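Local coordinates for protein collectin placenta 1 (Mus musculus, PDB 2OX9) that binds glycans such as the leukocyte cell-surface antigen Lewis x through a C-type lectin carbohydrate-recognition domain with bound calcium, at residues E47-I52 with V83-W88; I64-S69 with W75-G80; E70-W75 with P93-S98. All coordinates share one frame; numbering follows the deposited sequence.

Interaction 1 of 3, residues E47-I52 with V83-W88. With CA (calcium ion), chain L.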
# COMPACT_ATOMS: atom_id res chain seq x y z
N GLU A 47 9.00 -10.98 5.70
CA GLU A 47 8.17 -12.17 5.49
C GLU A 47 6.79 -11.78 4.98
O GLU A 47 6.25 -12.43 4.09
CB GLU A 47 8.00 -12.98 6.78
CG GLU A 47 9.28 -13.54 7.33
CD GLU A 47 9.73 -12.82 8.57
OE1 GLU A 47 9.85 -11.57 8.52
OE2 GLU A 47 9.95 -13.49 9.60
N GLU A 48 6.23 -10.71 5.54
CA GLU A 48 4.92 -10.26 5.10
C GLU A 48 5.05 -9.69 3.68
O GLU A 48 4.17 -9.85 2.84
CB GLU A 48 4.36 -9.18 6.05
CG GLU A 48 2.93 -8.75 5.71
CD GLU A 48 2.38 -7.70 6.67
OE1 GLU A 48 1.14 -7.55 6.71
OE2 GLU A 48 3.16 -7.02 7.36
N GLN A 49 6.18 -9.03 3.42
CA GLN A 49 6.46 -8.45 2.11
C GLN A 49 6.55 -9.52 1.03
O GLN A 49 6.01 -9.36 -0.06
CB GLN A 49 7.78 -7.66 2.15
CG GLN A 49 8.29 -7.22 0.79
CD GLN A 49 7.34 -6.27 0.09
OE1 GLN A 49 6.85 -5.30 0.68
NE2 GLN A 49 7.08 -6.53 -1.19
N GLN A 50 7.26 -10.59 1.34
CA GLN A 50 7.44 -11.70 0.41
C GLN A 50 6.12 -12.38 0.09
O GLN A 50 5.85 -12.70 -1.07
CB GLN A 50 8.41 -12.73 0.99
CG GLN A 50 9.76 -12.81 0.28
CD GLN A 50 9.63 -13.07 -1.22
OE1 GLN A 50 8.97 -14.03 -1.64
NE2 GLN A 50 10.26 -12.22 -2.03
N TRP A 51 5.32 -12.61 1.12
CA TRP A 51 4.02 -13.26 0.95
C TRP A 51 3.13 -12.37 0.09
O TRP A 51 2.38 -12.85 -0.76
CB TRP A 51 3.37 -13.49 2.31
CG TRP A 51 2.08 -14.25 2.26
CD1 TRP A 51 1.93 -15.60 2.15
CD2 TRP A 51 0.76 -13.69 2.27
NE1 TRP A 51 0.59 -15.92 2.10
CE2 TRP A 51 -0.15 -14.77 2.16
CE3 TRP A 51 0.26 -12.39 2.36
CZ2 TRP A 51 -1.53 -14.58 2.14
CZ3 TRP A 51 -1.12 -12.20 2.33
CH2 TRP A 51 -1.99 -13.29 2.22
N ILE A 52 3.20 -11.06 0.32
CA ILE A 52 2.39 -10.12 -0.45
C ILE A 52 2.86 -10.09 -1.90
O ILE A 52 2.03 -10.04 -2.83
CB ILE A 52 2.46 -8.70 0.14
CG1 ILE A 52 1.60 -8.63 1.40
CG2 ILE A 52 1.98 -7.66 -0.88
CD1 ILE A 52 1.66 -7.28 2.11
N VAL A 83 7.59 4.65 9.31
CA VAL A 83 8.08 3.51 8.54
C VAL A 83 9.31 2.91 9.20
O VAL A 83 10.22 3.62 9.59
CB VAL A 83 8.45 3.91 7.10
CG1 VAL A 83 7.28 4.55 6.43
CG2 VAL A 83 9.62 4.86 7.09
N ASP A 84 9.30 1.58 9.31
CA ASP A 84 10.41 0.83 9.90
C ASP A 84 10.99 0.02 8.74
O ASP A 84 11.90 0.49 8.05
CB ASP A 84 9.88 -0.12 10.98
CG ASP A 84 10.99 -0.82 11.73
OD1 ASP A 84 12.04 -1.11 11.11
OD2 ASP A 84 10.82 -1.11 12.93
N TYR A 85 10.48 -1.19 8.55
CA TYR A 85 10.92 -2.04 7.44
C TYR A 85 10.57 -1.24 6.18
O TYR A 85 9.52 -0.62 6.14
CB TYR A 85 10.13 -3.35 7.42
CG TYR A 85 10.25 -4.10 6.11
CD1 TYR A 85 11.36 -4.89 5.83
CD2 TYR A 85 9.29 -3.94 5.10
CE1 TYR A 85 11.52 -5.52 4.60
CE2 TYR A 85 9.44 -4.56 3.85
CZ TYR A 85 10.56 -5.35 3.61
OH TYR A 85 10.73 -5.95 2.39
N LYS A 86 11.44 -1.26 5.18
CA LYS A 86 11.19 -0.53 3.93
C LYS A 86 11.62 -1.37 2.74
O LYS A 86 12.51 -2.21 2.86
CB LYS A 86 11.99 0.78 3.90
CG LYS A 86 12.06 1.53 5.20
CD LYS A 86 13.02 2.71 5.11
CE LYS A 86 13.25 3.33 6.49
NZ LYS A 86 14.04 4.60 6.44
N ASN A 87 11.01 -1.13 1.58
CA ASN A 87 11.37 -1.88 0.39
C ASN A 87 11.28 -1.01 -0.86
O ASN A 87 10.77 -1.45 -1.88
CB ASN A 87 10.47 -3.12 0.25
CG ASN A 87 10.98 -4.11 -0.80
OD1 ASN A 87 12.19 -4.28 -0.98
ND2 ASN A 87 10.06 -4.79 -1.48
N TRP A 88 11.74 0.24 -0.76
CA TRP A 88 11.70 1.13 -1.92
C TRP A 88 12.62 0.59 -3.00
O TRP A 88 13.65 -0.01 -2.69
CB TRP A 88 12.21 2.54 -1.58
CG TRP A 88 11.43 3.26 -0.53
CD1 TRP A 88 11.81 3.48 0.75
CD2 TRP A 88 10.17 3.91 -0.70
NE1 TRP A 88 10.86 4.23 1.41
CE2 TRP A 88 9.84 4.50 0.54
CE3 TRP A 88 9.28 4.04 -1.77
CZ2 TRP A 88 8.66 5.23 0.74
CZ3 TRP A 88 8.10 4.76 -1.57
CH2 TRP A 88 7.80 5.34 -0.33
CA CA L . 0.78 -5.78 8.45
O HOH W 1 9.35 -7.72 -2.83
O HOH W 2 0.91 -7.18 10.19
O HOH W 3 -0.02 -4.27 10.10
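Q49, on helix 46-54 of the C-type lectin domain, meets Y85 and N87 of the long irregular loop region between strands 76-77 and 106-109. The contact is small, 128 Å² summed over both sides, and rests on side chains: the nearest CA atoms, those of Q49 and N87, are 8.4 Å apart. The phenol end of Y85 lies against the aliphatic stem of Q49, with OH 3.2 Å from CG and 3.4 Å from CB. The two side chains cross at about a right angle, yet the amide plane of Q49 is turned only 22° from the ring of Y85. With CG of Q49 set opposite the backbone N, the bend at chi2 (62°) leaves CB and CG beside Y85 OH and brings the amide nitrogen to N87 ND2.

Where the two amides meet, both present nitrogens: Q49 NE2 and N87 ND2 are 3.5 Å apart, and two donors cannot bond directly. Water 1 resolves this by accepting from both, 3.0 Å from Q49 NE2 and, more weakly, 3.3 Å from N87 ND2. The oxygen OE1 of Q49 takes its bond from the indole NH of W115, whose backbone is also hydrogen-bonded to N87, so the rotation of the amide is fixed at both ends. One residue back on the helix, E48 binds a calcium ion through OE1 at 2.5 Å, together with F42, N44 and E129. Helix face, long loop and the tryptophan beginning the W-N-D sequence thus meet through Q49, within the C-type lectin fold.

Interaction 2 of 3, residues I64-S69 with W75-G80. With CA (calcium ion), chain I.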
# COMPACT_ATOMS: atom_id res chain seq x y z
N ILE A 64 -0.50 0.74 -0.84
CA ILE A 64 -0.29 0.21 0.51
C ILE A 64 -0.55 1.42 1.43
O ILE A 64 -0.53 2.55 0.96
CB ILE A 64 1.14 -0.37 0.73
CG1 ILE A 64 2.21 0.70 0.53
CG2 ILE A 64 1.37 -1.57 -0.21
CD1 ILE A 64 3.60 0.23 0.93
N GLY A 65 -0.79 1.18 2.71
CA GLY A 65 -1.12 2.28 3.62
C GLY A 65 0.02 3.17 4.10
O GLY A 65 0.17 3.38 5.31
N LEU A 66 0.79 3.71 3.15
CA LEU A 66 1.95 4.55 3.46
C LEU A 66 1.94 5.86 2.68
O LEU A 66 1.79 5.85 1.45
CB LEU A 66 3.22 3.79 3.10
CG LEU A 66 4.53 4.40 3.58
CD1 LEU A 66 4.60 4.20 5.08
CD2 LEU A 66 5.73 3.73 2.90
N THR A 67 2.13 6.99 3.37
CA THR A 67 2.15 8.29 2.69
C THR A 67 3.09 9.26 3.40
O THR A 67 3.52 9.02 4.54
CB THR A 67 0.76 8.97 2.67
OG1 THR A 67 0.44 9.45 3.98
CG2 THR A 67 -0.33 8.01 2.22
N ASP A 68 3.39 10.37 2.73
CA ASP A 68 4.24 11.41 3.30
C ASP A 68 3.59 12.75 3.00
O ASP A 68 4.27 13.75 2.72
CB ASP A 68 5.68 11.32 2.74
CG ASP A 68 5.79 11.80 1.31
OD1 ASP A 68 4.79 11.75 0.57
OD2 ASP A 68 6.90 12.22 0.90
N SER A 69 2.26 12.76 3.04
CA SER A 69 1.46 13.96 2.78
C SER A 69 1.56 14.95 3.94
O SER A 69 1.55 16.16 3.73
CB SER A 69 -0.01 13.60 2.58
OG SER A 69 -0.19 12.80 1.43
N TRP A 75 7.70 9.45 5.80
CA TRP A 75 6.75 8.38 5.50
C TRP A 75 6.22 7.65 6.73
O TRP A 75 6.99 7.22 7.57
CB TRP A 75 7.38 7.38 4.52
CG TRP A 75 7.61 7.96 3.16
CD1 TRP A 75 8.70 8.66 2.74
CD2 TRP A 75 6.70 7.93 2.05
NE1 TRP A 75 8.53 9.06 1.43
CE2 TRP A 75 7.31 8.63 0.99
CE3 TRP A 75 5.42 7.37 1.86
CZ2 TRP A 75 6.68 8.79 -0.25
CZ3 TRP A 75 4.81 7.53 0.63
CH2 TRP A 75 5.44 8.23 -0.42
N LYS A 76 4.90 7.52 6.82
CA LYS A 76 4.27 6.85 7.94
C LYS A 76 3.08 6.04 7.45
O LYS A 76 2.50 6.35 6.42
CB LYS A 76 3.73 7.86 8.96
CG LYS A 76 4.72 8.91 9.45
CD LYS A 76 3.99 9.93 10.30
CE LYS A 76 4.94 10.98 10.85
NZ LYS A 76 4.22 11.95 11.74
N TRP A 77 2.71 5.02 8.21
CA TRP A 77 1.56 4.20 7.87
C TRP A 77 0.33 4.99 8.30
O TRP A 77 0.42 5.91 9.12
CB TRP A 77 1.64 2.86 8.59
CG TRP A 77 2.83 2.03 8.16
CD1 TRP A 77 3.99 1.83 8.87
CD2 TRP A 77 2.99 1.35 6.91
NE1 TRP A 77 4.86 1.06 8.13
CE2 TRP A 77 4.28 0.76 6.93
CE3 TRP A 77 2.18 1.19 5.78
CZ2 TRP A 77 4.77 0.01 5.85
CZ3 TRP A 77 2.67 0.45 4.71
CH2 TRP A 77 3.95 -0.13 4.75
N LEU A 78 -0.82 4.64 7.75
CA LEU A 78 -2.05 5.35 8.07
C LEU A 78 -2.35 5.49 9.55
O LEU A 78 -3.01 6.46 9.97
CB LEU A 78 -3.22 4.67 7.37
CG LEU A 78 -3.13 4.77 5.85
CD1 LEU A 78 -4.38 4.17 5.24
CD2 LEU A 78 -2.99 6.23 5.44
N ASP A 79 -1.88 4.54 10.35
CA ASP A 79 -2.12 4.58 11.79
C ASP A 79 -1.10 5.46 12.50
O ASP A 79 -0.95 5.39 13.72
CB ASP A 79 -2.07 3.16 12.36
CG ASP A 79 -0.66 2.62 12.46
OD1 ASP A 79 0.25 3.17 11.81
OD2 ASP A 79 -0.48 1.62 13.19
N GLY A 80 -0.38 6.27 11.73
CA GLY A 80 0.60 7.17 12.30
C GLY A 80 1.97 6.60 12.61
O GLY A 80 2.88 7.36 12.94
CA CA I . 6.30 12.88 -1.34
O HOH W 4 9.78 11.47 -0.30
O HOH W 5 8.17 11.48 -2.57
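D68 and W75 stack: CB of D68 sits 3.6 Å from the centroid of the five-membered ring of W75, over its face, and the carboxylate lies nearly parallel to the indole, the planes 11° apart. A chi1 of 74°, the crowded position between N and the carbonyl carbon, lays the D68 carboxylate along the indole toward CE2 and CZ2, with CG 3.5 Å from W75 CZ2. Water 4 joins the same two side chains by donating to D68 OD2 and accepting from W75 NE1. A second CH-pi contact puts L66 CD1 over the six-membered ring of W77, 3.8 Å from its centroid, while L66 CG packs 3.5 Å from W75 CE3. L66 is therefore wedged between two tryptophans.

Backbone pairing holds these groups in place. T67 and K76 form an antiparallel hydrogen-bonded pair, with two nearly straight bonds, T67 N to K76 O (167°) and K76 N to T67 O. Beyond it, L66 faces W77 as a non-hydrogen-bonded pair. An inverse gamma turn centred on G65 then turns the chain, and its carbonyl O accepts L78 N at 2.9 Å through a more bent bond.

Further out, D68 grips a calcium ion with both oxygens, OD2 being 2.4 Å from the metal, and OD2 also accepts from S73 N. W88 meets W75 edge-to-face. I64-G65-L66 belong to the W-I-G-L sequence characteristic of C-type lectin domains, here leading into a short hairpin.

Interaction 3 of 3, residues E70-W75 with P93-S98. With CA (calcium ion), chain I; CA (calcium ion), chain K; CA (calcium ion), chain J; GAL (beta-D-galactopyranose), chain E.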
# COMPACT_ATOMS: atom_id res chain seq x y z
N GLU A 70 1.63 14.42 5.16
CA GLU A 70 1.71 15.25 6.35
C GLU A 70 2.96 16.12 6.30
O GLU A 70 2.92 17.32 6.56
CB GLU A 70 1.75 14.37 7.61
CG GLU A 70 0.88 14.86 8.75
CD GLU A 70 1.14 14.13 10.06
OE1 GLU A 70 1.08 12.88 10.09
OE2 GLU A 70 1.42 14.82 11.08
N GLN A 71 4.09 15.50 5.96
CA GLN A 71 5.36 16.19 5.86
C GLN A 71 6.23 15.46 4.84
O GLN A 71 6.65 14.33 5.07
CB GLN A 71 6.07 16.21 7.22
CG GLN A 71 7.25 17.17 7.30
CD GLN A 71 7.84 17.26 8.70
OE1 GLN A 71 7.14 17.55 9.67
NE2 GLN A 71 9.14 17.01 8.81
N GLU A 72 6.48 16.11 3.71
CA GLU A 72 7.28 15.53 2.64
C GLU A 72 8.51 14.79 3.18
O GLU A 72 9.23 15.30 4.04
CB GLU A 72 7.70 16.63 1.66
CG GLU A 72 8.44 16.15 0.42
CD GLU A 72 7.65 15.13 -0.38
OE1 GLU A 72 6.42 15.29 -0.49
OE2 GLU A 72 8.26 14.19 -0.92
N SER A 73 8.72 13.58 2.67
CA SER A 73 9.84 12.71 3.03
C SER A 73 9.71 12.00 4.37
O SER A 73 10.56 11.18 4.72
CB SER A 73 11.16 13.48 2.99
OG SER A 73 11.53 13.74 1.65
N GLU A 74 8.66 12.31 5.11
CA GLU A 74 8.42 11.68 6.41
C GLU A 74 7.31 10.66 6.18
O GLU A 74 6.13 10.97 6.32
CB GLU A 74 7.98 12.73 7.43
CG GLU A 74 7.74 12.22 8.84
CD GLU A 74 7.47 13.35 9.82
OE1 GLU A 74 7.12 13.07 10.98
OE2 GLU A 74 7.61 14.53 9.42
N TRP A 75 7.70 9.45 5.80
CA TRP A 75 6.75 8.38 5.50
C TRP A 75 6.22 7.65 6.73
O TRP A 75 6.99 7.22 7.57
CB TRP A 75 7.38 7.38 4.52
CG TRP A 75 7.61 7.96 3.16
CD1 TRP A 75 8.70 8.66 2.74
CD2 TRP A 75 6.70 7.93 2.05
NE1 TRP A 75 8.53 9.06 1.43
CE2 TRP A 75 7.31 8.63 0.99
CE3 TRP A 75 5.42 7.37 1.86
CZ2 TRP A 75 6.68 8.79 -0.25
CZ3 TRP A 75 4.81 7.53 0.63
CH2 TRP A 75 5.44 8.23 -0.42
N PRO A 93 11.94 6.90 -2.87
CA PRO A 93 10.92 7.76 -3.47
C PRO A 93 11.56 8.98 -4.14
O PRO A 93 12.52 9.54 -3.61
CB PRO A 93 10.04 8.14 -2.28
CG PRO A 93 11.00 8.13 -1.13
CD PRO A 93 11.84 6.91 -1.39
N ASP A 94 11.04 9.38 -5.29
CA ASP A 94 11.63 10.52 -5.99
C ASP A 94 10.77 11.78 -6.02
O ASP A 94 11.21 12.81 -6.52
CB ASP A 94 12.00 10.11 -7.42
CG ASP A 94 10.80 9.67 -8.24
OD1 ASP A 94 9.69 9.56 -7.68
OD2 ASP A 94 10.97 9.42 -9.46
N ASN A 95 9.54 11.68 -5.50
CA ASN A 95 8.62 12.82 -5.45
C ASN A 95 8.53 13.52 -6.82
O ASN A 95 8.54 14.74 -6.91
CB ASN A 95 9.08 13.82 -4.38
CG ASN A 95 7.94 14.61 -3.78
OD1 ASN A 95 6.90 14.05 -3.41
ND2 ASN A 95 8.13 15.92 -3.66
N TRP A 96 8.44 12.72 -7.87
CA TRP A 96 8.37 13.22 -9.24
C TRP A 96 7.30 14.29 -9.42
O TRP A 96 6.17 14.14 -8.93
CB TRP A 96 8.10 12.05 -10.18
CG TRP A 96 8.53 12.27 -11.59
CD1 TRP A 96 7.72 12.36 -12.69
CD2 TRP A 96 9.87 12.38 -12.08
NE1 TRP A 96 8.47 12.52 -13.83
CE2 TRP A 96 9.80 12.53 -13.48
CE3 TRP A 96 11.13 12.37 -11.46
CZ2 TRP A 96 10.94 12.67 -14.28
CZ3 TRP A 96 12.27 12.50 -12.26
CH2 TRP A 96 12.16 12.65 -13.66
N GLY A 97 7.66 15.37 -10.09
CA GLY A 97 6.72 16.45 -10.35
C GLY A 97 6.48 17.46 -9.24
O GLY A 97 5.54 18.25 -9.31
N SER A 98 7.33 17.43 -8.21
CA SER A 98 7.18 18.35 -7.09
C SER A 98 7.27 19.81 -7.53
O SER A 98 6.79 20.71 -6.85
CB SER A 98 8.25 18.08 -6.03
OG SER A 98 9.55 18.21 -6.58
CA CA I . 6.30 12.88 -1.34
CA CA K . 4.36 16.14 -1.14
CA CA J . 8.06 7.68 -7.66
C1 GAL E . 7.49 6.20 -12.88
C2 GAL E . 6.94 6.14 -11.46
C3 GAL E . 6.95 7.52 -10.82
C4 GAL E . 8.33 8.17 -10.93
C5 GAL E . 8.84 8.12 -12.38
C6 GAL E . 10.26 8.63 -12.51
O2 GAL E . 5.61 5.64 -11.50
O3 GAL E . 6.59 7.40 -9.45
O4 GAL E . 9.24 7.49 -10.08
O5 GAL E . 8.82 6.76 -12.87
O6 GAL E . 10.59 8.88 -13.87
O HOH W 5 8.17 11.48 -2.57
O HOH W 6 5.96 17.96 -1.77
O HOH W 7 4.36 16.17 0.98
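E72 and N95 meet through a shared calcium ion, so this is a metal-bridged contact between two loops at the sugar-binding end of the domain. Both carboxylate oxygens of E72 chelate the ion, OE2 at 2.4 Å from the metal. The two side chains approach from opposite directions, and N95 OD1 takes an adjacent position on the ion, 2.5 Å from it. The two oxygens, E72 OE2 and N95 OD1, consequently lie 2.8 Å apart; the cation, rather than a hydrogen bond, accounts for that closeness. Carboxylate and amide planes are inclined by 40°. With its CG opposite the backbone N (chi1 -175°) and a bend at chi2, the E72 side chain carries its carboxylate to the ion. D68, E104, D105 and water 5 are also ligands.

E72 OE1 does double duty, reaching a second calcium ion at 2.3 Å, where P102 and D105 also contribute. Shared between two cations, this carboxylate is probably strongly polarised.

The second loop carries P93 and D94 of the Q-P-D sequence, which is associated with galactose-type recognition in C-type lectins. A cis peptide bond precedes P93, whose CG lies 3.7 Å from W75 NE1, so the proline rests obliquely against that indole, and CB approaches CZ2.

D94 turns its OD1 to a third calcium ion at 2.5 Å, joined there by Q92, E104, N116 and D117. Galactose completes that site through its O3 and O4, and D94 OD2 approaches O4 at 2.7 Å. W96 presents a ring face to the exocyclic hydroxymethyl group of the sugar, with O6 3.7 Å above the indole plane and over its centre. N95, ligand of the first ion, opens a type II turn that runs to S98, with W96 as its second residue.

The three contacts lie in one C-type lectin domain. In chain order the segments run 47-52, 64-69, 70-75, 75-80, 83-88, 93-98, so interaction 2 is nested inside the loop closed by interaction 1, whereas interaction 3 crosses both. Centres of interactions 2 and 3 are about 11 Å apart, those of 1 and 2 about 14 Å and those of 1 and 3 about 19 Å. Interactions 2 and 3 also have a calcium ion and water 5 in common. Segment 83-88 packs on the hairpin contact through V83 and W88 and directly on the galactose-binding loop through W88 and P93, with W75 common to the hairpin and calcium-site contacts.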